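Local coordinates for VMB-1 (Vibrio alginolyticus, PDB 6JV4), which probably hydrolyses beta-lactams to substituted beta-amino acids as a zinc-dependent metallo-beta-lactamase of subclass B1, at residues Thr81-Asp86 with Thr176-Ile181; Leu106-Leu111 with Ser120-Ser125; Val137-Ala142 with Asp147-Trp152; Gly162-Ser167 with Ser182-Ser187; Asn186-Val191 with Ser212-Thr217. All blocks are in the same frame, centred on the assembly; numbering follows the deposited sequence.

Interaction 1: residues Thr81-Asp86 with Thr176-Ile181. With ZN (zinc ion), chain E; ZN (zinc ion), chain F.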
# COMPACT_ATOMS: atom_id res chain seq x y z
N THR A 81 2.58 -2.95 2.64
CA THR A 81 2.15 -1.86 3.54
C THR A 81 1.30 -2.39 4.67
O THR A 81 1.05 -1.57 5.60
CB THR A 81 1.55 -0.70 2.76
OG1 THR A 81 0.40 -1.11 2.03
CG2 THR A 81 2.62 -0.08 1.87
N HIS A 82 0.80 -3.62 4.60
CA HIS A 82 0.23 -4.29 5.80
C HIS A 82 0.12 -5.78 5.55
O HIS A 82 0.47 -6.21 4.47
CB HIS A 82 -1.06 -3.68 6.30
CG HIS A 82 -2.28 -3.91 5.50
ND1 HIS A 82 -2.48 -3.30 4.30
CD2 HIS A 82 -3.42 -4.60 5.78
CE1 HIS A 82 -3.70 -3.60 3.85
NE2 HIS A 82 -4.27 -4.45 4.73
N PHE A 83 -0.21 -6.53 6.60
CA PHE A 83 -0.06 -8.01 6.55
C PHE A 83 -1.19 -8.67 5.76
O PHE A 83 -1.04 -9.88 5.47
CB PHE A 83 0.04 -8.59 7.96
CG PHE A 83 -1.25 -8.73 8.71
CD1 PHE A 83 -1.83 -7.63 9.32
CD2 PHE A 83 -1.89 -9.97 8.83
CE1 PHE A 83 -3.00 -7.75 10.05
CE2 PHE A 83 -3.07 -10.06 9.55
CZ PHE A 83 -3.59 -8.98 10.20
N HIS A 84 -2.29 -7.98 5.46
CA HIS A 84 -3.43 -8.59 4.71
C HIS A 84 -2.97 -8.99 3.29
O HIS A 84 -2.04 -8.39 2.71
CB HIS A 84 -4.65 -7.68 4.68
CG HIS A 84 -5.35 -7.51 5.98
ND1 HIS A 84 -6.20 -6.45 6.21
CD2 HIS A 84 -5.34 -8.22 7.12
CE1 HIS A 84 -6.71 -6.54 7.42
NE2 HIS A 84 -6.20 -7.63 8.01
N GLU A 85 -3.73 -9.89 2.63
CA GLU A 85 -3.40 -10.46 1.31
C GLU A 85 -3.47 -9.41 0.19
O GLU A 85 -2.72 -9.56 -0.77
CB GLU A 85 -4.39 -11.59 0.99
CG GLU A 85 -4.08 -12.33 -0.29
CD GLU A 85 -5.26 -13.15 -0.82
OE1 GLU A 85 -6.25 -13.34 -0.06
OE2 GLU A 85 -5.17 -13.60 -1.96
N ASP A 86 -4.28 -8.36 0.28
CA ASP A 86 -4.29 -7.34 -0.79
C ASP A 86 -2.97 -6.55 -0.86
O ASP A 86 -2.70 -5.88 -1.87
CB ASP A 86 -5.49 -6.40 -0.69
CG ASP A 86 -5.63 -5.62 0.59
OD1 ASP A 86 -5.01 -6.01 1.63
OD2 ASP A 86 -6.39 -4.63 0.56
N THR A 176 -12.98 -4.07 9.52
CA THR A 176 -12.41 -3.56 10.78
C THR A 176 -12.05 -4.67 11.74
O THR A 176 -11.67 -4.33 12.88
CB THR A 176 -13.32 -2.52 11.45
OG1 THR A 176 -14.57 -3.16 11.71
CG2 THR A 176 -13.51 -1.28 10.61
N GLY A 177 -12.04 -5.93 11.28
CA GLY A 177 -11.71 -7.06 12.17
C GLY A 177 -10.38 -6.91 12.83
O GLY A 177 -10.18 -7.44 13.93
N ASP A 178 -9.40 -6.31 12.14
CA ASP A 178 -8.02 -6.16 12.64
C ASP A 178 -7.70 -4.69 12.89
O ASP A 178 -6.53 -4.38 13.21
CB ASP A 178 -7.02 -6.75 11.63
CG ASP A 178 -7.18 -8.26 11.49
OD1 ASP A 178 -7.33 -8.90 12.55
OD2 ASP A 178 -7.10 -8.75 10.35
N ALA A 179 -8.72 -3.83 12.89
CA ALA A 179 -8.51 -2.36 13.01
C ALA A 179 -8.44 -1.90 14.48
O ALA A 179 -8.88 -2.62 15.43
CB ALA A 179 -9.62 -1.66 12.28
N ASN A 180 -7.84 -0.73 14.69
CA ASN A 180 -7.79 0.01 15.95
C ASN A 180 -8.54 1.31 15.69
O ASN A 180 -7.88 2.31 15.29
CB ASN A 180 -6.38 0.24 16.44
CG ASN A 180 -6.36 0.74 17.85
OD1 ASN A 180 -7.26 1.48 18.25
ND2 ASN A 180 -5.30 0.39 18.56
N ILE A 181 -9.86 1.25 15.81
CA ILE A 181 -10.70 2.43 15.45
C ILE A 181 -10.36 3.62 16.35
O ILE A 181 -10.37 4.77 15.82
CB ILE A 181 -12.20 2.07 15.41
CG1 ILE A 181 -12.46 1.13 14.23
CG2 ILE A 181 -13.05 3.31 15.32
CD1 ILE A 181 -13.81 0.44 14.25
ZN ZN E . -6.33 -4.84 5.04
ZN ZN F . -7.58 -3.53 1.85
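H84 meets D178 with the far nitrogen of an imidazole whose other nitrogen holds a zinc ion. From CB the ring lies anti to the residue's own carbonyl carbon; chi1 -69° swings it toward the metal, and ND1 binds the zinc ion of chain E at 2.0 Å. CE1, between the two nitrogens, lies 2.9 Å from the same zinc ion. CD2 stands 3.6 Å above one face of the F83 ring, displaced toward its rim. At the tip, NE2 gives its N-H to D178 OD2 over 2.7 Å, nearly straight at 166° and close to the imidazole plane. The carboxylate accepts through the anti lone pair of OD2 and is rotated 43° against the imidazole. The same oxygen lies 3.5 Å from F83 CZ, oblique to the phenyl ring. With one nitrogen on the metal and the other on a carboxylate, the rotation of the ring is fixed at both ends, and D178 acts as a second-shell residue to the zinc.

The segment carries the HxHxD signature of this superfamily. H82 NE2 binds the same zinc ion at 2.1 Å, and H144 completes the trio of histidines; D86 OD2 binds the zinc ion of chain F, also at 2.1 Å, alongside C163 and H205. H84 is the N-cap of the short helix 85-88, whereas D178 comes from a type I turn in the long loop between strand 158-162 and helix 184-194. F83, whose ring face meets the imidazole edge at CD2, rests on T107, L110 and L111 of helix 105-113.

Interaction 2: residues Leu106-Leu111 with Ser120-Ser125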
# COMPACT_ATOMS: atom_id res chain seq x y z
N LEU A 106 6.45 -5.20 12.85
CA LEU A 106 5.04 -5.47 13.21
C LEU A 106 4.36 -6.25 12.09
O LEU A 106 3.55 -7.18 12.41
CB LEU A 106 4.28 -4.16 13.45
CG LEU A 106 4.61 -3.35 14.69
CD1 LEU A 106 3.80 -2.06 14.71
CD2 LEU A 106 4.34 -4.19 15.95
N THR A 107 4.57 -5.90 10.83
CA THR A 107 3.94 -6.67 9.75
C THR A 107 4.42 -8.14 9.85
O THR A 107 3.61 -9.09 9.70
CB THR A 107 4.21 -6.03 8.38
OG1 THR A 107 3.59 -4.74 8.37
CG2 THR A 107 3.72 -6.91 7.26
N ASN A 108 5.73 -8.36 10.03
CA ASN A 108 6.28 -9.73 10.03
C ASN A 108 5.76 -10.49 11.25
O ASN A 108 5.43 -11.69 11.11
CB ASN A 108 7.80 -9.74 9.95
CG ASN A 108 8.28 -9.47 8.54
OD1 ASN A 108 7.62 -9.83 7.54
ND2 ASN A 108 9.44 -8.83 8.45
N LYS A 109 5.56 -9.81 12.39
CA LYS A 109 4.89 -10.42 13.57
C LYS A 109 3.54 -10.99 13.12
O LYS A 109 3.22 -12.17 13.50
CB LYS A 109 4.71 -9.43 14.71
CG LYS A 109 3.87 -9.98 15.87
CD LYS A 109 3.66 -9.01 16.96
CE LYS A 109 2.64 -7.93 16.64
NZ LYS A 109 2.49 -6.99 17.78
N LEU A 110 2.76 -10.20 12.41
CA LEU A 110 1.37 -10.59 12.05
C LEU A 110 1.36 -11.61 10.92
O LEU A 110 0.51 -12.53 10.97
CB LEU A 110 0.55 -9.34 11.77
CG LEU A 110 0.40 -8.45 13.00
CD1 LEU A 110 -0.30 -7.15 12.68
CD2 LEU A 110 -0.35 -9.18 14.08
N LEU A 111 2.32 -11.55 10.00
CA LEU A 111 2.41 -12.63 8.99
C LEU A 111 2.75 -13.93 9.73
O LEU A 111 2.10 -14.98 9.44
CB LEU A 111 3.47 -12.27 7.95
CG LEU A 111 3.10 -11.13 7.01
CD1 LEU A 111 4.35 -10.68 6.25
CD2 LEU A 111 2.01 -11.51 6.03
N SER A 120 11.90 -10.79 3.31
CA SER A 120 13.36 -11.09 3.34
C SER A 120 14.09 -10.06 4.21
O SER A 120 15.13 -10.35 4.80
CB SER A 120 13.89 -11.17 1.94
OG SER A 120 13.87 -9.92 1.25
N ASP A 121 13.62 -8.81 4.19
CA ASP A 121 14.29 -7.65 4.79
C ASP A 121 13.30 -6.96 5.74
O ASP A 121 12.14 -6.79 5.33
CB ASP A 121 14.78 -6.70 3.70
CG ASP A 121 15.93 -7.35 2.94
OD1 ASP A 121 15.68 -8.23 2.14
OD2 ASP A 121 17.06 -7.07 3.30
N GLU A 122 13.72 -6.72 6.98
CA GLU A 122 12.79 -6.18 8.01
C GLU A 122 13.08 -4.71 8.24
O GLU A 122 14.27 -4.32 8.46
CB GLU A 122 12.88 -6.98 9.30
CG GLU A 122 11.84 -6.60 10.31
CD GLU A 122 11.60 -7.70 11.35
OE1 GLU A 122 10.77 -8.60 11.12
OE2 GLU A 122 12.30 -7.67 12.37
N ILE A 123 12.04 -3.90 8.22
CA ILE A 123 12.17 -2.47 8.59
C ILE A 123 12.04 -2.38 10.10
O ILE A 123 10.99 -2.79 10.63
CB ILE A 123 11.12 -1.65 7.84
CG1 ILE A 123 11.35 -1.74 6.35
CG2 ILE A 123 11.03 -0.23 8.37
CD1 ILE A 123 10.17 -1.20 5.52
N SER A 124 13.04 -1.81 10.77
CA SER A 124 13.08 -1.83 12.24
C SER A 124 13.05 -0.40 12.79
O SER A 124 13.55 -0.15 13.90
CB SER A 124 14.28 -2.64 12.71
OG SER A 124 15.44 -2.08 12.13
N SER A 125 12.47 0.54 12.06
CA SER A 125 12.33 1.95 12.49
C SER A 125 11.01 2.52 11.99
O SER A 125 10.39 1.94 11.08
CB SER A 125 13.52 2.79 12.02
OG SER A 125 13.73 2.54 10.66
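N108 and E122 contribute most of the surface that this contact buries, and they are joined by one hydrogen bond. N108 ND2 donates to E122 OE1 over 3.0 Å, at an N-H...O angle of 162°. The acceptor lies close to the plane of the amide, and OE1 accepts the hydrogen bond through its anti lone pair, on the side away from the other carboxylate oxygen. Amide and carboxylate are not coplanar but turned 34° against each other.

The two side chains run past one another in opposite directions, which adds van der Waals contacts to the hydrogen bond: OE1 of E122 also sits 3.4 Å from N108 CB, and E122 CG lies 3.8 Å from N108 ND2. E122 gets there by an extended chain, its CG opposite the backbone nitrogen (chi1 -173°), leaving from an exposed strand position and reaching across to N108. N108 is the buried partner. Its ND2 is gripped twice, since it also hydrogen-bonds S119 OG, just before the strand segment, and this second bond should limit rotation of the amide.

The contact belongs to a beta-alpha-beta unit made of strand 100-104, helix 105-113 and strand 121-123. Backbone bonds of D121 to T101 and A103, and of I123 to A103 and S105, hold 121-123 parallel to 100-104, at the margin of the seven-stranded sheet, while N108 packs on A103 and so ties the helix to both strands.

Interaction 3: residues Val137-Ala142 with Asp147-Trp152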
# COMPACT_ATOMS: atom_id res chain seq x y z
N VAL A 137 9.24 5.28 3.79
CA VAL A 137 8.22 4.60 4.63
C VAL A 137 8.00 5.37 5.91
O VAL A 137 8.98 5.86 6.54
CB VAL A 137 8.66 3.16 4.93
CG1 VAL A 137 7.82 2.54 6.03
CG2 VAL A 137 8.63 2.33 3.67
N PHE A 138 6.75 5.54 6.29
CA PHE A 138 6.41 6.16 7.58
C PHE A 138 5.37 5.28 8.28
O PHE A 138 4.35 4.97 7.67
CB PHE A 138 5.86 7.57 7.43
CG PHE A 138 5.41 8.21 8.72
CD1 PHE A 138 6.30 8.46 9.75
CD2 PHE A 138 4.11 8.62 8.90
CE1 PHE A 138 5.90 9.09 10.92
CE2 PHE A 138 3.71 9.29 10.04
CZ PHE A 138 4.60 9.52 11.07
N TYR A 139 5.65 4.89 9.51
CA TYR A 139 4.65 4.20 10.36
C TYR A 139 3.93 5.22 11.23
O TYR A 139 4.54 5.77 12.18
CB TYR A 139 5.32 3.18 11.29
CG TYR A 139 4.31 2.50 12.17
CD1 TYR A 139 3.23 1.80 11.66
CD2 TYR A 139 4.43 2.57 13.55
CE1 TYR A 139 2.31 1.17 12.49
CE2 TYR A 139 3.50 1.99 14.39
CZ TYR A 139 2.43 1.28 13.87
OH TYR A 139 1.51 0.73 14.75
N PRO A 140 2.62 5.47 11.00
CA PRO A 140 1.89 6.52 11.73
C PRO A 140 1.25 6.05 13.04
O PRO A 140 0.72 6.85 13.79
CB PRO A 140 0.84 6.89 10.67
CG PRO A 140 0.47 5.57 10.08
CD PRO A 140 1.80 4.90 9.91
N GLY A 141 1.26 4.74 13.27
CA GLY A 141 0.48 4.11 14.33
C GLY A 141 -0.65 3.26 13.76
O GLY A 141 -0.86 3.23 12.54
N ALA A 142 -1.40 2.61 14.65
CA ALA A 142 -2.48 1.69 14.20
C ALA A 142 -3.63 2.44 13.52
O ALA A 142 -3.93 3.62 13.88
CB ALA A 142 -2.92 0.92 15.41
N ASP A 147 -0.28 -2.70 12.00
CA ASP A 147 1.03 -2.61 11.30
C ASP A 147 1.04 -1.63 10.12
O ASP A 147 2.13 -1.43 9.56
CB ASP A 147 1.49 -3.99 10.83
CG ASP A 147 0.54 -4.59 9.81
OD1 ASP A 147 -0.67 -4.46 10.01
OD2 ASP A 147 1.03 -5.18 8.85
N ASN A 148 -0.08 -1.05 9.74
CA ASN A 148 -0.18 -0.34 8.45
C ASN A 148 0.89 0.77 8.35
O ASN A 148 1.06 1.55 9.33
CB ASN A 148 -1.61 0.17 8.17
CG ASN A 148 -2.26 0.99 9.26
OD1 ASN A 148 -1.57 1.64 10.12
ND2 ASN A 148 -3.56 0.95 9.27
N ILE A 149 1.58 0.86 7.21
CA ILE A 149 2.51 1.97 6.89
C ILE A 149 2.03 2.73 5.68
O ILE A 149 1.25 2.21 4.86
CB ILE A 149 3.94 1.41 6.65
CG1 ILE A 149 3.97 0.30 5.63
CG2 ILE A 149 4.54 0.95 7.98
CD1 ILE A 149 5.36 -0.06 5.12
N VAL A 150 2.53 3.95 5.52
CA VAL A 150 2.32 4.72 4.29
C VAL A 150 3.69 4.91 3.63
O VAL A 150 4.73 4.77 4.30
CB VAL A 150 1.61 6.05 4.57
CG1 VAL A 150 0.24 5.81 5.21
CG2 VAL A 150 2.48 7.00 5.39
N VAL A 151 3.65 5.27 2.36
CA VAL A 151 4.90 5.45 1.60
C VAL A 151 4.79 6.78 0.88
O VAL A 151 3.81 6.98 0.15
CB VAL A 151 5.18 4.30 0.65
CG1 VAL A 151 6.55 4.49 0.00
CG2 VAL A 151 5.07 2.96 1.37
N TRP A 152 5.77 7.64 1.10
CA TRP A 152 5.85 8.99 0.50
C TRP A 152 6.84 9.04 -0.63
O TRP A 152 7.92 8.53 -0.46
CB TRP A 152 6.27 9.97 1.60
CG TRP A 152 6.49 11.39 1.19
CD1 TRP A 152 7.64 12.08 1.40
CD2 TRP A 152 5.55 12.35 0.65
NE1 TRP A 152 7.50 13.40 1.02
CE2 TRP A 152 6.23 13.58 0.53
CE3 TRP A 152 4.20 12.31 0.25
CZ2 TRP A 152 5.59 14.75 0.12
CZ3 TRP A 152 3.59 13.44 -0.21
CH2 TRP A 152 4.27 14.67 -0.27
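A beta hairpin of strands 135-138 and 150-153, in the five-stranded sheet of the metallo-beta-lactamase fold, brings V137-A142 and D147-W152 together, and the loop that closes it contains the zinc ligand H144. F138 and V150 form an antiparallel hydrogen-bonded pair: F138 N donates to V150 O at 2.9 Å, and V150 N returns a bond to F138 O at 3.0 Å, both close to straight. Their side chains lie side by side and point the same way, with V150 CG2 at the edge of the F138 ring and 4.0 Å from F138 CB; that ring also makes a cation-pi contact with R194.

On the other face of the sheet V137 pairs with V151 in a non-hydrogen-bonded position. V137 CG1 leans mainly on I149, meeting I149 CD1 at 3.7 Å. I149 holds CG1 between its backbone N and carbonyl carbon (chi1 53°), which leaves CG2 to press on Y139 CD1 at 4.0 Å, the two side chains crossing nearly perpendicularly.

Beyond the strands Y139 continues the contact. Its hydroxyl bonds to E146 O in the loop, and G141 N of its own segment lies over the centre of the ring. D147 hydrogen-bonds T107 OG1 through OD2 and T145 OG1 through OD1. N148 O is buried without a hydrogen-bonding partner in the model and is met instead by the edge of the tyrosine ring, CD1 of Y139 standing 3.2 Å from it.

Interaction 4: residues Gly162-Ser167 with Ser182-Ser187. With ZN (zinc ion), chain F.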
# COMPACT_ATOMS: atom_id res chain seq x y z
N GLY A 162 -2.34 3.27 1.20
CA GLY A 162 -2.74 1.88 1.39
C GLY A 162 -4.06 1.79 2.12
O GLY A 162 -4.88 2.76 2.08
N CYS A 163 -4.31 0.70 2.81
CA CYS A 163 -5.65 0.50 3.41
C CYS A 163 -5.89 1.36 4.65
O CYS A 163 -7.03 1.41 5.10
CB CYS A 163 -5.91 -0.97 3.64
SG CYS A 163 -6.01 -1.79 2.03
N PHE A 164 -4.86 2.05 5.15
CA PHE A 164 -4.99 3.09 6.19
C PHE A 164 -5.80 4.28 5.67
O PHE A 164 -6.32 5.06 6.56
CB PHE A 164 -3.58 3.53 6.54
CG PHE A 164 -3.44 4.56 7.62
CD1 PHE A 164 -3.67 4.22 8.94
CD2 PHE A 164 -3.01 5.84 7.31
CE1 PHE A 164 -3.51 5.15 9.95
CE2 PHE A 164 -2.92 6.79 8.32
CZ PHE A 164 -3.12 6.44 9.64
N VAL A 165 -5.86 4.49 4.36
CA VAL A 165 -6.62 5.64 3.78
C VAL A 165 -7.79 5.10 2.96
O VAL A 165 -7.60 4.25 2.08
CB VAL A 165 -5.72 6.57 2.95
CG1 VAL A 165 -6.51 7.72 2.34
CG2 VAL A 165 -4.54 7.04 3.79
N LYS A 166 -8.99 5.60 3.27
CA LYS A 166 -10.21 5.25 2.50
C LYS A 166 -10.37 6.25 1.35
O LYS A 166 -9.85 7.37 1.41
CB LYS A 166 -11.44 5.29 3.41
CG LYS A 166 -11.34 4.45 4.68
CD LYS A 166 -11.01 2.99 4.42
CE LYS A 166 -12.10 2.20 3.72
NZ LYS A 166 -11.75 0.75 3.67
N SER A 167 -11.14 5.87 0.36
CA SER A 167 -11.45 6.79 -0.74
C SER A 167 -12.45 7.83 -0.24
O SER A 167 -13.15 7.62 0.74
CB SER A 167 -11.99 6.06 -1.95
OG SER A 167 -13.32 5.62 -1.69
N SER A 182 -10.10 3.38 17.66
CA SER A 182 -9.76 4.45 18.63
C SER A 182 -8.49 5.17 18.23
O SER A 182 -8.44 6.37 18.40
CB SER A 182 -9.62 3.91 20.05
OG SER A 182 -10.93 3.56 20.45
N GLU A 183 -7.49 4.45 17.73
CA GLU A 183 -6.16 5.03 17.44
C GLU A 183 -6.20 5.69 16.06
O GLU A 183 -5.41 6.65 15.84
CB GLU A 183 -5.04 3.99 17.53
CG GLU A 183 -3.66 4.59 17.59
CD GLU A 183 -3.34 5.46 18.81
OE1 GLU A 183 -4.13 5.44 19.80
OE2 GLU A 183 -2.41 6.28 18.70
N TRP A 184 -7.03 5.21 15.14
CA TRP A 184 -6.92 5.60 13.72
C TRP A 184 -6.90 7.12 13.53
O TRP A 184 -6.12 7.65 12.76
CB TRP A 184 -8.03 4.95 12.92
CG TRP A 184 -7.80 4.75 11.45
CD1 TRP A 184 -7.01 5.48 10.58
CD2 TRP A 184 -8.47 3.78 10.64
NE1 TRP A 184 -7.16 5.03 9.30
CE2 TRP A 184 -8.04 3.97 9.31
CE3 TRP A 184 -9.38 2.75 10.93
CZ2 TRP A 184 -8.50 3.21 8.25
CZ3 TRP A 184 -9.75 1.93 9.89
CH2 TRP A 184 -9.35 2.17 8.59
N PRO A 185 -7.78 7.91 14.18
CA PRO A 185 -7.74 9.36 13.93
C PRO A 185 -6.45 10.02 14.39
O PRO A 185 -6.01 10.97 13.75
CB PRO A 185 -8.94 9.86 14.73
CG PRO A 185 -9.82 8.65 14.96
CD PRO A 185 -8.88 7.48 15.04
N ASN A 186 -5.86 9.57 15.49
CA ASN A 186 -4.57 10.11 15.98
C ASN A 186 -3.46 9.72 14.98
O ASN A 186 -2.64 10.56 14.60
CB ASN A 186 -4.22 9.59 17.38
CG ASN A 186 -3.00 10.28 17.95
OD1 ASN A 186 -2.94 11.51 18.00
ND2 ASN A 186 -2.00 9.52 18.36
N SER A 187 -3.43 8.48 14.57
CA SER A 187 -2.43 8.05 13.55
C SER A 187 -2.60 8.89 12.29
O SER A 187 -1.61 9.29 11.69
CB SER A 187 -2.65 6.59 13.25
OG SER A 187 -2.46 5.84 14.45
ZN ZN F . -7.58 -3.53 1.85
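W184 engages F164 twice with one indole: NE1 bonds to the backbone oxygen of F164 while also lying over a face of that residue's phenyl ring. The contact joins the type I turn G162-V165, which carries the zinc ligand C163, to the start of helix 184-194 in the metallo-beta-lactamase fold. NE1 donates to F164 O at 2.9 Å, the oxygen lying almost in the indole plane and the donor reaching a lone pair in the carbonyl plane. The bond is bent, with an N-H...O angle of 144°.

The rings themselves run nearly parallel, 25° apart, but are displaced so far that they scarcely overlap: the phenyl and five-membered ring centroids are 4.8 Å apart. F164 has CG opposite its backbone N (chi1 -178°), which extends the phenyl alongside the indole toward the helix, where M188 and V191 also pack on it.

One residue earlier, C163 SG binds the zinc ion of chain F at 2.4 Å, with D86 and H205 as fellow ligands, so the tryptophan grips the backbone right beside a metal ligand. S187 sends its hydroxyl to A142 O and leaves its methylene at the edge of the phenyl, S187 CB lying 3.6 Å from F164 CZ.

Interaction 5: residues Asn186-Val191 with Ser212-Thr217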
# COMPACT_ATOMS: atom_id res chain seq x y z
N ASN A 186 -5.86 9.57 15.49
CA ASN A 186 -4.57 10.11 15.98
C ASN A 186 -3.46 9.72 14.98
O ASN A 186 -2.64 10.56 14.60
CB ASN A 186 -4.22 9.59 17.38
CG ASN A 186 -3.00 10.28 17.95
OD1 ASN A 186 -2.94 11.51 18.00
ND2 ASN A 186 -2.00 9.52 18.36
N SER A 187 -3.43 8.48 14.57
CA SER A 187 -2.43 8.05 13.55
C SER A 187 -2.60 8.89 12.29
O SER A 187 -1.61 9.29 11.69
CB SER A 187 -2.65 6.59 13.25
OG SER A 187 -2.46 5.84 14.45
N MET A 188 -3.84 9.11 11.87
CA MET A 188 -4.12 9.93 10.66
C MET A 188 -3.61 11.38 10.84
O MET A 188 -3.10 11.96 9.84
CB MET A 188 -5.60 9.92 10.29
CG MET A 188 -5.85 10.54 8.90
SD MET A 188 -4.96 9.68 7.55
CE MET A 188 -5.81 8.12 7.55
N GLN A 189 -3.79 11.95 12.03
CA GLN A 189 -3.31 13.33 12.27
C GLN A 189 -1.80 13.38 12.07
O GLN A 189 -1.30 14.40 11.56
CB GLN A 189 -3.71 13.86 13.64
CG GLN A 189 -3.50 15.36 13.72
CD GLN A 189 -4.41 16.12 12.79
OE1 GLN A 189 -5.61 15.82 12.69
NE2 GLN A 189 -3.88 17.15 12.15
N LYS A 190 -1.05 12.33 12.47
CA LYS A 190 0.42 12.31 12.23
C LYS A 190 0.71 12.42 10.74
O LYS A 190 1.63 13.16 10.34
CB LYS A 190 1.04 11.07 12.87
CG LYS A 190 0.91 11.08 14.39
CD LYS A 190 1.58 9.91 15.02
CE LYS A 190 1.37 9.91 16.51
NZ LYS A 190 1.55 8.52 17.00
N VAL A 191 -0.05 11.69 9.92
CA VAL A 191 0.14 11.71 8.45
C VAL A 191 -0.24 13.09 7.92
O VAL A 191 0.47 13.60 7.08
CB VAL A 191 -0.64 10.56 7.79
CG1 VAL A 191 -0.56 10.64 6.28
CG2 VAL A 191 -0.11 9.25 8.30
N SER A 212 -7.66 15.63 0.90
CA SER A 212 -8.97 15.50 1.58
C SER A 212 -9.24 14.03 1.93
O SER A 212 -9.98 13.79 2.89
CB SER A 212 -10.10 16.11 0.81
OG SER A 212 -10.44 15.37 -0.32
N LEU A 213 -8.62 13.06 1.24
CA LEU A 213 -8.88 11.65 1.60
C LEU A 213 -8.42 11.41 3.03
O LEU A 213 -9.02 10.58 3.72
CB LEU A 213 -8.19 10.66 0.65
CG LEU A 213 -8.93 10.34 -0.65
CD1 LEU A 213 -9.24 11.58 -1.48
CD2 LEU A 213 -8.14 9.33 -1.46
N LEU A 214 -7.36 12.04 3.47
CA LEU A 214 -6.85 11.85 4.84
C LEU A 214 -7.89 12.36 5.84
O LEU A 214 -8.13 11.73 6.85
CB LEU A 214 -5.54 12.60 5.01
CG LEU A 214 -4.39 12.26 4.07
CD1 LEU A 214 -3.20 13.10 4.46
CD2 LEU A 214 -4.09 10.78 4.03
N LYS A 215 -8.41 13.57 5.58
CA LYS A 215 -9.40 14.22 6.48
C LYS A 215 -10.69 13.40 6.48
O LYS A 215 -11.30 13.27 7.56
CB LYS A 215 -9.66 15.66 6.02
CG LYS A 215 -8.55 16.66 6.32
CD LYS A 215 -7.23 16.31 5.66
CE LYS A 215 -6.13 17.30 5.97
NZ LYS A 215 -6.34 18.59 5.27
N HIS A 216 -11.07 12.88 5.32
CA HIS A 216 -12.31 12.06 5.21
C HIS A 216 -12.15 10.81 6.07
O HIS A 216 -13.07 10.46 6.80
CB HIS A 216 -12.59 11.74 3.73
CG HIS A 216 -13.83 10.94 3.56
ND1 HIS A 216 -15.09 11.38 4.03
CD2 HIS A 216 -14.00 9.66 3.17
CE1 HIS A 216 -15.99 10.43 3.76
NE2 HIS A 216 -15.33 9.36 3.26
N THR A 217 -11.05 10.10 5.90
CA THR A 217 -10.78 8.86 6.65
C THR A 217 -10.76 9.15 8.16
O THR A 217 -11.36 8.37 8.95
CB THR A 217 -9.46 8.21 6.21
OG1 THR A 217 -9.66 7.89 4.84
CG2 THR A 217 -9.15 6.98 7.03
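M188 lies across L214 at about a right angle and runs on to T217, which it crosses equally steeply. Its chain is bent at both middle torsions (chi2 59°, chi3 67°), and this folds the thioether against the facing helix. M188 CG comes within 3.3 Å of L214 O, SD rests 3.8 Å from L214 CD2, and the methyl CE ends 3.6 Å from T217 CG2. This one side chain spans nearly a turn of the opposing helix, from L214 to T217.

The second point of contact lies a turn further along the first helix, where V191 CG1 meets L214 CD1 at 4.0 Å, again with the side chains crossing. L214 therefore fits between M188 and V191, CD2 serving the sulfur and CD1 the valine.

The segments 186-191 and 212-217, from helices 184-194 and 212-226, run nearly antiparallel, 165° between their directions, with axes 9.7 Å apart at closest approach. In the alpha-beta/beta-alpha sandwich of the family they cover the five-stranded sheet: V191 and L214 both touch L159 of strand 158-162, and L214 also reaches V201 of strand 200-203.

T217 turns its methyl to M188 while its hydroxyl bonds elsewhere. OG1 donates to L213 O at 3.0 Å and accepts from K166 N in the loop after strand 158-162. L213 O takes a second bond, from T217 N, on the opposite face of its carbonyl plane.

How the interactions relate
Interaction 3 is the most extensive, a buried hairpin held by backbone bonds and apolar side chains; interactions 4 and 5 are also buried, and both use helix 184-194, sharing N186 and S187. Interaction 1 lies at the surface and interaction 2 is partly buried, one partner inside and one exposed, and each depends on a single side-chain hydrogen bond to a carboxylate. Metal chemistry is confined to interactions 1 and 4, which meet at the zinc ion of chain F through D86 and C163. Interaction 3 touches both helix 184-194 and helix 105-113, and so adjoins each of the other four contacts. Interactions 2 and 5 lie farthest apart, their centres about 24 Å from each other.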